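Local atomic coordinates of endo-1,4-b-d-mannanase (Trichoderma reesei, PDB entry 1QNR), a protein that hydrolyses internal beta-1,4-mannosidic bonds in mannan backbones, as an endo-acting glycoside hydrolase of family 5. Residues V18-G23 with K337-A342; N62-P67 with F72-A77; T132-Y135 with A139-T142; G167-C172 with H241-S246; V200-E205 with A227-I232. All coordinates share one frame; numbering follows the deposited sequence.

Contact 1 (V18-G23 with K337-A342)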
# COMPACT_ATOMS: atom_id res chain seq x y z
N VAL A 18 -5.75 21.06 -0.34
CA VAL A 18 -5.52 20.47 -1.64
C VAL A 18 -4.08 20.72 -2.03
O VAL A 18 -3.50 21.81 -2.07
CB VAL A 18 -6.47 21.08 -2.71
CG1 VAL A 18 -6.17 20.50 -4.08
CG2 VAL A 18 -7.91 20.80 -2.27
N GLY A 19 -3.36 19.61 -2.34
CA GLY A 19 -1.97 19.73 -2.76
C GLY A 19 -1.15 18.41 -2.57
O GLY A 19 -1.67 17.46 -2.01
N TYR A 20 0.04 18.41 -3.13
CA TYR A 20 0.95 17.24 -3.05
C TYR A 20 1.25 16.83 -1.61
O TYR A 20 1.39 17.69 -0.73
CB TYR A 20 2.27 17.67 -3.73
CG TYR A 20 3.20 16.47 -4.01
CD1 TYR A 20 4.13 16.02 -3.08
CD2 TYR A 20 3.14 15.85 -5.27
CE1 TYR A 20 5.00 14.94 -3.36
CE2 TYR A 20 3.98 14.75 -5.58
CZ TYR A 20 4.88 14.31 -4.63
OH TYR A 20 5.76 13.26 -4.90
N PHE A 21 1.35 15.48 -1.36
CA PHE A 21 1.67 15.00 -0.01
C PHE A 21 2.89 14.09 -0.05
O PHE A 21 3.17 13.39 -1.04
CB PHE A 21 0.48 14.23 0.62
CG PHE A 21 0.25 12.83 0.08
CD1 PHE A 21 0.92 11.72 0.58
CD2 PHE A 21 -0.68 12.63 -0.95
CE1 PHE A 21 0.72 10.44 0.02
CE2 PHE A 21 -0.90 11.35 -1.50
CZ PHE A 21 -0.24 10.25 -0.98
N ALA A 22 3.60 14.07 1.09
CA ALA A 22 4.61 13.00 1.33
C ALA A 22 4.08 12.07 2.41
O ALA A 22 3.49 12.50 3.42
CB ALA A 22 5.98 13.55 1.75
N GLY A 23 4.36 10.76 2.22
CA GLY A 23 3.99 9.75 3.24
C GLY A 23 5.09 8.66 3.35
O GLY A 23 6.19 8.84 2.81
N LYS A 337 13.05 15.09 6.10
CA LYS A 337 12.94 16.55 6.43
C LYS A 337 13.27 17.37 5.18
O LYS A 337 12.42 18.31 5.00
CB LYS A 337 13.91 16.83 7.59
CG LYS A 337 13.80 18.30 8.01
CD LYS A 337 14.53 18.71 9.27
CE LYS A 337 15.11 20.13 9.07
NZ LYS A 337 14.02 21.15 8.94
N ASN A 338 14.28 17.16 4.37
CA ASN A 338 14.56 18.07 3.23
C ASN A 338 13.45 17.96 2.21
O ASN A 338 13.11 18.96 1.53
CB ASN A 338 15.91 17.82 2.55
CG ASN A 338 17.16 18.16 3.39
OD1 ASN A 338 18.31 17.72 3.01
ND2 ASN A 338 16.93 18.75 4.52
N HIS A 339 12.83 16.77 2.01
CA HIS A 339 11.76 16.64 1.01
C HIS A 339 10.49 17.28 1.47
O HIS A 339 9.87 18.09 0.69
CB HIS A 339 11.53 15.11 0.79
CG HIS A 339 10.52 14.83 -0.28
ND1 HIS A 339 10.48 15.50 -1.53
CD2 HIS A 339 9.52 13.90 -0.34
CE1 HIS A 339 9.51 14.98 -2.26
NE2 HIS A 339 8.90 13.98 -1.59
N VAL A 340 10.08 17.12 2.74
CA VAL A 340 8.93 17.87 3.28
C VAL A 340 9.18 19.39 3.18
O VAL A 340 8.23 20.12 2.80
CB VAL A 340 8.64 17.45 4.75
CG1 VAL A 340 7.59 18.36 5.44
CG2 VAL A 340 8.15 15.97 4.73
N ASP A 341 10.42 19.84 3.40
CA ASP A 341 10.65 21.32 3.29
C ASP A 341 10.49 21.78 1.86
O ASP A 341 10.00 22.91 1.65
CB ASP A 341 12.03 21.62 3.89
CG ASP A 341 12.14 21.60 5.40
OD1 ASP A 341 11.13 21.54 6.15
OD2 ASP A 341 13.34 21.59 5.80
N ALA A 342 10.84 20.95 0.86
CA ALA A 342 10.71 21.39 -0.55
C ALA A 342 9.26 21.39 -0.99
O ALA A 342 8.87 22.16 -1.89
CB ALA A 342 11.50 20.43 -1.44

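Contact 2 (N62-P67 with F72-A77)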
# COMPACT_ATOMS: atom_id res chain seq x y z
N ASN A 62 -2.44 -20.63 8.21
CA ASN A 62 -3.17 -21.91 7.99
C ASN A 62 -3.26 -22.70 9.29
O ASN A 62 -4.19 -23.51 9.45
CB ASN A 62 -2.50 -22.75 6.91
CG ASN A 62 -2.61 -22.10 5.54
OD1 ASN A 62 -1.58 -21.78 4.91
ND2 ASN A 62 -3.81 -21.83 5.03
N THR A 63 -2.38 -22.40 10.26
CA THR A 63 -2.49 -23.06 11.58
C THR A 63 -2.45 -21.88 12.58
O THR A 63 -1.63 -21.01 12.34
CB THR A 63 -1.35 -24.04 11.84
OG1 THR A 63 -0.13 -23.32 12.20
CG2 THR A 63 -0.77 -24.85 10.68
N GLN A 64 -3.21 -21.93 13.62
CA GLN A 64 -3.13 -20.82 14.59
C GLN A 64 -1.75 -20.83 15.25
O GLN A 64 -1.27 -21.91 15.59
CB GLN A 64 -4.10 -20.98 15.73
CG GLN A 64 -5.51 -20.53 15.46
CD GLN A 64 -6.19 -20.30 16.80
OE1 GLN A 64 -5.62 -19.75 17.75
NE2 GLN A 64 -7.43 -20.73 16.79
N PRO A 65 -1.21 -19.66 15.46
CA PRO A 65 0.14 -19.52 15.99
C PRO A 65 0.24 -19.81 17.49
O PRO A 65 -0.76 -19.98 18.11
CB PRO A 65 0.54 -18.08 15.70
CG PRO A 65 -0.78 -17.37 15.71
CD PRO A 65 -1.71 -18.33 15.01
N SER A 66 1.52 -19.76 17.95
CA SER A 66 1.74 -19.95 19.39
C SER A 66 0.85 -18.94 20.10
O SER A 66 0.66 -17.78 19.70
CB SER A 66 3.21 -19.59 19.74
OG SER A 66 4.16 -20.33 18.93
N PRO A 67 0.30 -19.26 21.24
CA PRO A 67 -0.47 -18.34 22.06
C PRO A 67 0.19 -17.01 22.36
O PRO A 67 1.36 -16.86 22.74
CB PRO A 67 -0.77 -19.20 23.29
CG PRO A 67 -0.85 -20.58 22.71
CD PRO A 67 0.38 -20.66 21.82
N PHE A 72 -4.75 -12.36 11.91
CA PHE A 72 -6.05 -11.74 11.62
C PHE A 72 -7.00 -12.79 11.01
O PHE A 72 -8.23 -12.61 11.18
CB PHE A 72 -5.88 -10.57 10.66
CG PHE A 72 -5.09 -9.35 11.21
CD1 PHE A 72 -4.81 -9.20 12.57
CD2 PHE A 72 -4.67 -8.35 10.33
CE1 PHE A 72 -4.08 -8.06 13.01
CE2 PHE A 72 -3.95 -7.22 10.75
CZ PHE A 72 -3.68 -7.10 12.11
N GLN A 73 -6.53 -13.81 10.30
CA GLN A 73 -7.45 -14.79 9.67
C GLN A 73 -6.75 -16.15 9.55
O GLN A 73 -5.56 -16.18 9.13
CB GLN A 73 -7.83 -14.21 8.26
CG GLN A 73 -8.78 -15.17 7.48
CD GLN A 73 -9.27 -14.60 6.19
OE1 GLN A 73 -10.46 -14.64 5.81
NE2 GLN A 73 -8.38 -14.03 5.31
N LYS A 74 -7.52 -17.23 9.86
CA LYS A 74 -7.01 -18.61 9.68
C LYS A 74 -7.81 -19.20 8.51
O LYS A 74 -9.05 -19.20 8.53
CB LYS A 74 -7.26 -19.41 10.97
CG LYS A 74 -6.91 -20.91 10.68
CD LYS A 74 -7.10 -21.80 11.92
CE LYS A 74 -7.03 -23.26 11.46
NZ LYS A 74 -7.46 -24.22 12.55
N LEU A 75 -7.09 -19.64 7.49
CA LEU A 75 -7.66 -20.17 6.25
C LEU A 75 -7.63 -21.70 6.28
O LEU A 75 -6.55 -22.24 6.39
CB LEU A 75 -6.91 -19.61 5.03
CG LEU A 75 -7.10 -18.06 4.93
CD1 LEU A 75 -6.12 -17.47 3.95
CD2 LEU A 75 -8.55 -17.73 4.57
N SER A 76 -8.80 -22.32 6.17
CA SER A 76 -8.87 -23.81 6.23
C SER A 76 -9.99 -24.26 5.28
O SER A 76 -11.11 -23.71 5.26
CB SER A 76 -9.29 -24.10 7.71
OG SER A 76 -9.74 -25.41 7.84
N ALA A 77 -9.75 -25.49 4.75
CA ALA A 77 -10.76 -26.14 3.89
C ALA A 77 -12.03 -26.50 4.66
O ALA A 77 -13.06 -26.68 3.99
CB ALA A 77 -10.16 -27.51 3.49
O HOH W 1 -5.74 -24.88 7.37

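Contact 3 (T132-Y135 with A139-T142). With NAG (2-acetamido-2-deoxy-beta-D-glucopyranose), chain F.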
# COMPACT_ATOMS: atom_id res chain seq x y z
N THR A 132 -2.08 -18.37 -9.84
CA THR A 132 -2.76 -17.67 -10.94
C THR A 132 -4.26 -18.03 -11.05
O THR A 132 -5.07 -17.13 -11.42
CB THR A 132 -2.01 -17.82 -12.27
OG1 THR A 132 -1.92 -19.23 -12.56
CG2 THR A 132 -0.56 -17.24 -12.18
N THR A 133 -4.64 -19.22 -10.62
CA THR A 133 -6.09 -19.53 -10.61
C THR A 133 -6.76 -18.93 -9.38
O THR A 133 -8.02 -18.91 -9.33
CB THR A 133 -6.39 -21.04 -10.65
OG1 THR A 133 -5.95 -21.68 -9.47
CG2 THR A 133 -5.67 -21.67 -11.87
N TRP A 134 -6.03 -18.38 -8.40
CA TRP A 134 -6.60 -17.78 -7.19
C TRP A 134 -7.70 -16.77 -7.51
O TRP A 134 -8.78 -16.74 -6.85
CB TRP A 134 -5.49 -17.07 -6.36
CG TRP A 134 -6.03 -16.40 -5.09
CD1 TRP A 134 -6.22 -16.97 -3.89
CD2 TRP A 134 -6.32 -14.99 -4.90
NE1 TRP A 134 -6.76 -16.06 -2.95
CE2 TRP A 134 -6.75 -14.83 -3.56
CE3 TRP A 134 -6.28 -13.88 -5.75
CZ2 TRP A 134 -7.18 -13.58 -3.07
CZ3 TRP A 134 -6.65 -12.63 -5.22
CH2 TRP A 134 -7.08 -12.48 -3.89
N TYR A 135 -7.48 -15.94 -8.53
CA TYR A 135 -8.40 -14.86 -8.91
C TYR A 135 -9.80 -15.37 -9.27
O TYR A 135 -10.76 -14.56 -9.16
CB TYR A 135 -7.83 -14.04 -10.09
CG TYR A 135 -6.56 -13.26 -9.66
CD1 TYR A 135 -6.62 -12.06 -8.97
CD2 TYR A 135 -5.29 -13.82 -9.94
CE1 TYR A 135 -5.45 -11.42 -8.52
CE2 TYR A 135 -4.11 -13.17 -9.52
CZ TYR A 135 -4.22 -11.97 -8.82
OH TYR A 135 -3.08 -11.30 -8.35
N ALA A 139 -14.13 -20.74 -3.80
CA ALA A 139 -14.01 -20.80 -2.33
C ALA A 139 -12.99 -19.76 -1.85
O ALA A 139 -13.23 -19.11 -0.80
CB ALA A 139 -13.56 -22.20 -1.94
N ALA A 140 -11.88 -19.56 -2.58
CA ALA A 140 -10.88 -18.54 -2.10
C ALA A 140 -11.48 -17.15 -2.20
O ALA A 140 -11.27 -16.34 -1.23
CB ALA A 140 -9.60 -18.64 -2.96
N GLN A 141 -12.16 -16.82 -3.30
CA GLN A 141 -12.71 -15.44 -3.43
C GLN A 141 -13.86 -15.21 -2.45
O GLN A 141 -14.00 -14.08 -1.97
CB GLN A 141 -13.17 -15.22 -4.90
CG GLN A 141 -11.99 -15.10 -5.89
CD GLN A 141 -11.00 -13.98 -5.49
OE1 GLN A 141 -11.41 -12.83 -5.25
NE2 GLN A 141 -9.72 -14.36 -5.41
N THR A 142 -14.67 -16.28 -2.14
CA THR A 142 -15.73 -16.11 -1.16
C THR A 142 -15.18 -15.77 0.22
O THR A 142 -15.64 -14.84 0.92
CB THR A 142 -16.58 -17.41 -1.08
OG1 THR A 142 -17.24 -17.50 -2.37
CG2 THR A 142 -17.68 -17.30 -0.02
C1 NAG F . -1.72 -23.16 -12.71
C2 NAG F . -0.59 -23.57 -13.63
C3 NAG F . -1.07 -23.22 -15.02
C4 NAG F . -2.38 -24.02 -15.20
C5 NAG F . -3.47 -23.55 -14.18
C6 NAG F . -4.76 -24.32 -14.40
C7 NAG F . 1.79 -23.55 -12.87
C8 NAG F . 2.96 -22.69 -12.55
N2 NAG F . 0.62 -22.88 -13.13
O3 NAG F . -0.08 -23.71 -15.93
O4 NAG F . -2.93 -23.86 -16.51
O5 NAG F . -2.93 -23.88 -12.90
O6 NAG F . -4.55 -25.69 -14.26
O7 NAG F . 1.86 -24.71 -12.90

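Contact 4 (G167-C172 with H241-S246). With BMA (beta-D-mannopyranose), chain B; BMA (beta-D-mannopyranose), chain C.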
# COMPACT_ATOMS: atom_id res chain seq x y z
N GLY A 167 -4.81 -5.20 -2.95
CA GLY A 167 -3.78 -6.11 -2.42
C GLY A 167 -2.43 -5.39 -2.52
O GLY A 167 -2.27 -4.32 -3.12
N ASN A 168 -1.43 -6.04 -1.88
CA ASN A 168 -0.05 -5.58 -2.07
C ASN A 168 0.55 -6.26 -3.33
O ASN A 168 0.80 -7.49 -3.28
CB ASN A 168 0.82 -5.92 -0.88
CG ASN A 168 2.28 -5.47 -1.08
OD1 ASN A 168 2.56 -4.30 -1.43
ND2 ASN A 168 3.19 -6.42 -0.90
N GLU A 169 0.81 -5.48 -4.38
CA GLU A 169 1.55 -5.96 -5.59
C GLU A 169 0.87 -7.11 -6.28
O GLU A 169 1.56 -8.08 -6.68
CB GLU A 169 3.06 -6.32 -5.28
CG GLU A 169 3.71 -5.09 -4.58
CD GLU A 169 5.20 -5.21 -4.46
OE1 GLU A 169 5.78 -6.32 -4.44
OE2 GLU A 169 5.83 -4.15 -4.27
N PRO A 170 -0.45 -7.13 -6.54
CA PRO A 170 -1.08 -8.25 -7.26
C PRO A 170 -0.38 -8.49 -8.60
O PRO A 170 -0.14 -7.54 -9.37
CB PRO A 170 -2.52 -7.80 -7.47
CG PRO A 170 -2.51 -6.32 -7.25
CD PRO A 170 -1.42 -6.02 -6.24
N ARG A 171 -0.10 -9.78 -8.90
CA ARG A 171 0.44 -10.20 -10.19
C ARG A 171 -0.30 -11.46 -10.63
O ARG A 171 -0.87 -12.19 -9.80
CB ARG A 171 1.94 -10.55 -10.16
CG ARG A 171 2.87 -9.36 -9.78
CD ARG A 171 4.31 -9.93 -9.88
NE ARG A 171 5.30 -8.89 -9.62
CZ ARG A 171 6.64 -9.06 -9.82
NH1 ARG A 171 7.08 -10.25 -10.26
NH2 ARG A 171 7.43 -8.05 -9.53
N CYS A 172 -0.22 -11.75 -11.93
CA CYS A 172 -0.78 -13.03 -12.44
C CYS A 172 0.27 -13.48 -13.47
O CYS A 172 0.15 -13.06 -14.66
CB CYS A 172 -2.22 -12.83 -12.92
SG CYS A 172 -3.17 -14.41 -13.25
N HIS A 241 5.19 1.25 -8.02
CA HIS A 241 6.33 1.04 -7.11
C HIS A 241 7.67 1.06 -7.93
O HIS A 241 7.55 1.14 -9.13
CB HIS A 241 6.19 -0.35 -6.41
CG HIS A 241 4.92 -0.51 -5.57
ND1 HIS A 241 4.61 -1.69 -4.91
CD2 HIS A 241 3.86 0.29 -5.30
CE1 HIS A 241 3.50 -1.58 -4.22
NE2 HIS A 241 2.97 -0.37 -4.47
N LEU A 242 8.82 1.09 -7.22
CA LEU A 242 10.06 1.24 -8.04
C LEU A 242 11.23 0.61 -7.24
O LEU A 242 11.66 1.09 -6.18
CB LEU A 242 10.40 2.69 -8.30
CG LEU A 242 11.77 3.05 -8.93
CD1 LEU A 242 11.90 2.37 -10.33
CD2 LEU A 242 11.91 4.58 -9.07
N TYR A 243 11.82 -0.45 -7.86
CA TYR A 243 12.96 -1.16 -7.25
C TYR A 243 13.96 -1.63 -8.30
O TYR A 243 13.98 -2.79 -8.70
CB TYR A 243 12.46 -2.39 -6.45
CG TYR A 243 11.64 -2.03 -5.17
CD1 TYR A 243 12.28 -1.61 -4.03
CD2 TYR A 243 10.27 -2.12 -5.23
CE1 TYR A 243 11.53 -1.28 -2.90
CE2 TYR A 243 9.48 -1.75 -4.13
CZ TYR A 243 10.12 -1.39 -2.98
OH TYR A 243 9.42 -1.12 -1.79
N PRO A 244 14.80 -0.68 -8.77
CA PRO A 244 15.82 -1.03 -9.79
C PRO A 244 16.71 -2.21 -9.38
O PRO A 244 17.06 -3.04 -10.28
CB PRO A 244 16.61 0.25 -9.93
CG PRO A 244 15.63 1.36 -9.58
CD PRO A 244 14.87 0.74 -8.40
N ASP A 245 17.08 -2.36 -8.11
CA ASP A 245 17.90 -3.52 -7.70
C ASP A 245 17.24 -4.85 -7.90
O ASP A 245 17.97 -5.83 -8.09
CB ASP A 245 18.30 -3.45 -6.20
CG ASP A 245 19.07 -2.20 -5.84
OD1 ASP A 245 20.16 -2.07 -6.38
OD2 ASP A 245 18.53 -1.39 -5.06
N SER A 246 15.92 -4.99 -7.83
CA SER A 246 15.26 -6.26 -8.01
C SER A 246 14.89 -6.44 -9.49
O SER A 246 14.58 -7.57 -9.94
CB SER A 246 13.86 -6.29 -7.31
OG SER A 246 14.08 -6.32 -5.91
C1 BMA B . 9.62 -9.60 -6.00
C2 BMA B . 9.72 -10.12 -4.55
C3 BMA B . 8.81 -9.30 -3.63
C4 BMA B . 9.02 -7.81 -3.84
C5 BMA B . 8.96 -7.40 -5.32
C6 BMA B . 9.53 -5.95 -5.54
O2 BMA B . 11.07 -10.00 -4.07
O3 BMA B . 8.95 -9.63 -2.27
O4 BMA B . 8.03 -7.12 -3.06
O5 BMA B . 9.97 -8.18 -6.06
O6 BMA B . 9.21 -5.75 -6.92
C1 BMA C . 11.67 -10.82 -10.75
C2 BMA C . 11.16 -9.42 -10.36
C3 BMA C . 11.19 -9.20 -8.83
C4 BMA C . 10.45 -10.34 -8.13
C5 BMA C . 11.03 -11.72 -8.59
C6 BMA C . 10.52 -12.94 -7.86
O1 BMA C . 11.49 -11.01 -12.15
O2 BMA C . 9.83 -9.23 -10.85
O3 BMA C . 10.46 -7.97 -8.59
O4 BMA C . 10.59 -10.31 -6.73
O5 BMA C . 10.80 -11.78 -10.04
O6 BMA C . 9.24 -13.43 -8.22

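Contact 5 (V200-E205 with A227-I232)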
# COMPACT_ATOMS: atom_id res chain seq x y z
N VAL A 200 -10.71 4.02 -3.35
CA VAL A 200 -10.26 2.65 -3.56
C VAL A 200 -9.18 2.66 -4.66
O VAL A 200 -9.25 3.35 -5.67
CB VAL A 200 -11.43 1.75 -3.97
CG1 VAL A 200 -11.05 0.26 -4.15
CG2 VAL A 200 -12.58 1.79 -2.93
N THR A 201 -8.14 1.78 -4.46
CA THR A 201 -7.04 1.69 -5.42
C THR A 201 -6.57 0.22 -5.51
O THR A 201 -6.91 -0.61 -4.64
CB THR A 201 -5.86 2.64 -5.05
OG1 THR A 201 -4.92 2.72 -6.16
CG2 THR A 201 -5.17 2.15 -3.80
N LEU A 202 -5.81 -0.15 -6.55
CA LEU A 202 -5.43 -1.54 -6.77
C LEU A 202 -4.21 -1.99 -5.92
O LEU A 202 -4.32 -3.13 -5.38
CB LEU A 202 -5.12 -1.71 -8.29
CG LEU A 202 -4.68 -3.13 -8.75
CD1 LEU A 202 -5.65 -4.23 -8.32
CD2 LEU A 202 -4.52 -3.16 -10.30
N GLY A 203 -3.16 -1.18 -5.78
CA GLY A 203 -1.96 -1.65 -5.07
C GLY A 203 -0.90 -2.31 -5.95
O GLY A 203 0.04 -2.88 -5.42
N ASP A 204 -1.11 -2.32 -7.27
CA ASP A 204 -0.09 -2.88 -8.17
C ASP A 204 1.15 -2.03 -8.24
O ASP A 204 1.25 -0.85 -7.88
CB ASP A 204 -0.74 -3.06 -9.57
CG ASP A 204 -1.09 -1.71 -10.15
OD1 ASP A 204 -1.87 -0.93 -9.50
OD2 ASP A 204 -0.60 -1.34 -11.27
N GLU A 205 2.20 -2.72 -8.78
CA GLU A 205 3.53 -2.09 -8.99
C GLU A 205 3.63 -1.14 -10.16
O GLU A 205 4.64 -0.42 -10.38
CB GLU A 205 4.54 -3.20 -9.14
CG GLU A 205 4.67 -4.12 -7.89
CD GLU A 205 5.37 -5.44 -8.28
OE1 GLU A 205 4.54 -6.29 -8.74
OE2 GLU A 205 6.62 -5.65 -8.24
N ALA A 227 -2.33 0.98 -18.01
CA ALA A 227 -3.36 1.85 -18.59
C ALA A 227 -4.77 1.26 -18.53
O ALA A 227 -5.76 1.99 -18.25
CB ALA A 227 -2.97 2.27 -20.00
N LYS A 228 -4.91 -0.05 -18.74
CA LYS A 228 -6.21 -0.71 -18.64
C LYS A 228 -6.73 -0.66 -17.19
O LYS A 228 -7.91 -0.41 -16.91
CB LYS A 228 -6.20 -2.18 -19.11
CG LYS A 228 -6.14 -2.24 -20.66
CD LYS A 228 -6.31 -3.69 -21.11
CE LYS A 228 -6.26 -3.69 -22.66
NZ LYS A 228 -6.61 -5.07 -23.18
N ASN A 229 -5.85 -0.88 -16.19
CA ASN A 229 -6.28 -0.90 -14.82
C ASN A 229 -6.74 0.49 -14.35
O ASN A 229 -7.80 0.58 -13.65
CB ASN A 229 -5.18 -1.43 -13.88
CG ASN A 229 -4.85 -2.89 -14.08
OD1 ASN A 229 -5.69 -3.70 -14.51
ND2 ASN A 229 -3.60 -3.34 -13.74
N VAL A 230 -5.94 1.54 -14.71
CA VAL A 230 -6.37 2.84 -14.12
C VAL A 230 -7.62 3.40 -14.79
O VAL A 230 -8.18 4.34 -14.23
CB VAL A 230 -5.25 3.89 -14.22
CG1 VAL A 230 -4.05 3.51 -13.38
CG2 VAL A 230 -4.78 4.21 -15.64
N GLN A 231 -8.13 2.85 -15.86
CA GLN A 231 -9.37 3.24 -16.50
C GLN A 231 -10.59 2.61 -15.84
O GLN A 231 -11.73 3.04 -16.11
CB GLN A 231 -9.38 2.87 -18.02
CG GLN A 231 -8.41 3.84 -18.67
CD GLN A 231 -7.86 3.54 -20.03
OE1 GLN A 231 -6.80 4.13 -20.33
NE2 GLN A 231 -8.51 2.68 -20.79
N ILE A 232 -10.45 1.66 -14.89
CA ILE A 232 -11.60 1.04 -14.19
C ILE A 232 -12.32 2.12 -13.37
O ILE A 232 -11.68 2.84 -12.60
CB ILE A 232 -11.09 -0.15 -13.29
CG1 ILE A 232 -10.52 -1.28 -14.18
CG2 ILE A 232 -12.21 -0.65 -12.37
CD1 ILE A 232 -9.83 -2.40 -13.38
O HOH W 2 -0.37 -2.32 -13.81

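Contact 1 (V18-G23 with K337-A342)
A22 and H339 make the closest touch between strand 21-25 and the C-terminal helix 330-343: the methyl A22 CB sits 4.1 Å from H339 CD2, approaching the imidazole obliquely. The helix residue reaches the strand because its CG stands anti to the backbone N (chi1 -176°), which swings the ring out from the helix surface. The apolar part is small and loosely spaced. The same A22 CB also meets one branch of the next helix residue, at 4.4 Å from V340 CG2, so a single methyl faces two consecutive side chains. Between the aromatic groups, H339 NE2 comes to the edge of the Y20 ring, near its plane, with Y20 CE1 4.4 Å away.

No hydrogen bond links the two segments directly, yet their polar ends converge. H339 NE2 and Y20 OH are both bonded to the same carboxylate oxygen, D303 OD2, and Y20 OH also bonds S294 OG. D303 therefore ties the helix side chain to the strand residue as a shared third partner.

Around this patch, L50 touches both A22 and V340, while Q291 and L295 of helix 283-295 cover H339 and Y20. The C-terminal helix thus packs against barrel strand 21-25, beside strand 300-309 that carries D303.

Contact 2 (N62-P67 with F72-A77)
N62 leans its side chain along the peptide carbonyl of L75. From CB, which lies 4.1 Å from L75 O, the chain passes CG at 4.0 Å from the same L75 O and ends with ND2 donating to it at 3.1 Å. That bond is nearly straight (168°) and stays in the asparagine amide plane, though the donor is tilted from the carbonyl plane of L75. ND2 also comes 3.8 Å from L75 CB. Two residues of helix 119-127 hold the amide as well: A122 O accepts from ND2, and N125 ND2 donates to OD1, so the rotation of the group is fixed. A water donates to both N62 O and L75 O, doubling the link. Beyond it, the extended K74 chain runs past N62 O, with K74 CE 3.5 Å from it, and crosses Q64 at about a right angle. The N62-L75 bond ties together the exits of the parallel strands 60-61 and 73-74 in a small mixed sheet, in the connection that follows barrel strand 52-54 of the TIM barrel.

Contact 3 (T132-Y135 with A139-T142)
The W134 indole carries the amide nitrogen of Q141 over one face: NE2 stands 3.2 Å above the ring plane, over its centre, with the amide turned nearly perpendicular to the ring (83°). At the edge of the indole, in plane, lies Y135 CE1. The relation is reciprocal, since W134 CE3 sits over one face of the Y135 ring, toward its rim, while T132 O lies at that ring's edge. This is the lead-in to helix 138-155 of the TIM barrel, a 3-10 turn folded back on the first turns of the helix it precedes. Q141 bends at chi2 (-56°), bringing its tip back to donate from NE2 to W134 O at 2.9 Å. The bond is not ideal: its angle is 152°, and the donor stands above the carbonyl plane. OE1 of the same amide accepts from W183 NE1, which settles the orientation of the group. A140 CB adds a methyl 3.8 Å from W134 NE1, and Q141 CG packs on Y135 O. Replacing Q141 with an alanine would probably strip W134 O of this partner, uncover the indole face and leave W183 NE1 without its acceptor. Y123 and Y144 also meet the indole edge-to-face. At the far end of the turn, T133 CG2 rests 3.7 Å from O5 of an N-acetylglucosamine.

Contact 4 (G167-C172 with H241-S246)
H241 and E169 bury the most surface here, joined by a single hydrogen bond from H241 ND1 to E169 OE2 (2.8 Å, 153°). The glutamate oxygen lies in the imidazole plane and accepts on its anti lone pair, with carboxylate and ring planes 45° apart. In H241, chi1 (-60°) sets CG anti to the carbonyl carbon, the ring's turn about CB-CG then brings ND1 to the carboxylate, and NE2 bonds E275 OE1. E169 CG also packs 3.5 Å from H241 CE1. N168 brings OD1 to the edge of the imidazole, 4.0 Å from H241 CE1; R54 and N112 fix that amide. A leucine in place of H241 would probably leave E169 OE2 without its in-plane donor and the carboxylate freer to turn. E169 is deposited in two conformers, so this account holds for one of them. In it, OE1 takes a bond from O4 of the chain B mannose (2.8 Å) and another from W114 NE1. The two sugars are linked as a mannobiose, and R171 NH1 and NH2 both donate to O2 of the chain C mannose, each at 3.0 Å. N168-E169-P170 follows barrel strand 161-165, where family 5 relatives place an Asn-Glu-Pro sequence with the acid/base glutamate. One oxygen held by histidine and the other at a sugar O4, the leaving-group oxygen of mannan cleavage, is consistent with that role.

Contact 5 (V200-E205 with A227-I232)
A small, buried packing contact, backed by one water, sets L202, just past the end of strand 199-201, against N229 of helix 226-230. With CG anti to the backbone N (chi1 180°), the leucine extends to the helix and CD2 meets the N229 side chain at a slant: CD2 is 3.6 Å from N229 ND2 and 4.0 Å from N229 CB. No direct hydrogen bond crosses. In this TIM barrel of family 5, the contact joins the exit of one barrel strand to the short helix that comes before strand 238-242. Two residues further on, D204 also sets out toward the helix, with OD2 4.4 Å from N229 ND2, too far for a direct bond. A water spans the gap, donating to D204 OD2 at 2.7 Å and accepting only weakly from N229 ND2 at 3.4 Å. P170 touches L202, and V181 and T224 pack on N229.

In the fold
Contacts 4 and 5 adjoin at the bound mannobiose, in the probable active-site cleft, their centres 13 Å apart: R171 NH2 makes a salt bridge to E205 OE2 at 2.8 Å, and E205 OE2 also bonds a mannose O6. The backbones are linked too, E169 N lying 2.9 Å from G203 O. Contact 3 touches the same loop, with Y135 OH 2.8 Å from R171 O and T132 packed on the C172 disulfide. Contact 2 is more peripheral, its nearest atoms about 7 Å from contact 3. Contact 1 lies on the opposite side of the chain's centre from contacts 2 and 3, its centre 40 Å from contact 2's and 24 Å from contact 4's.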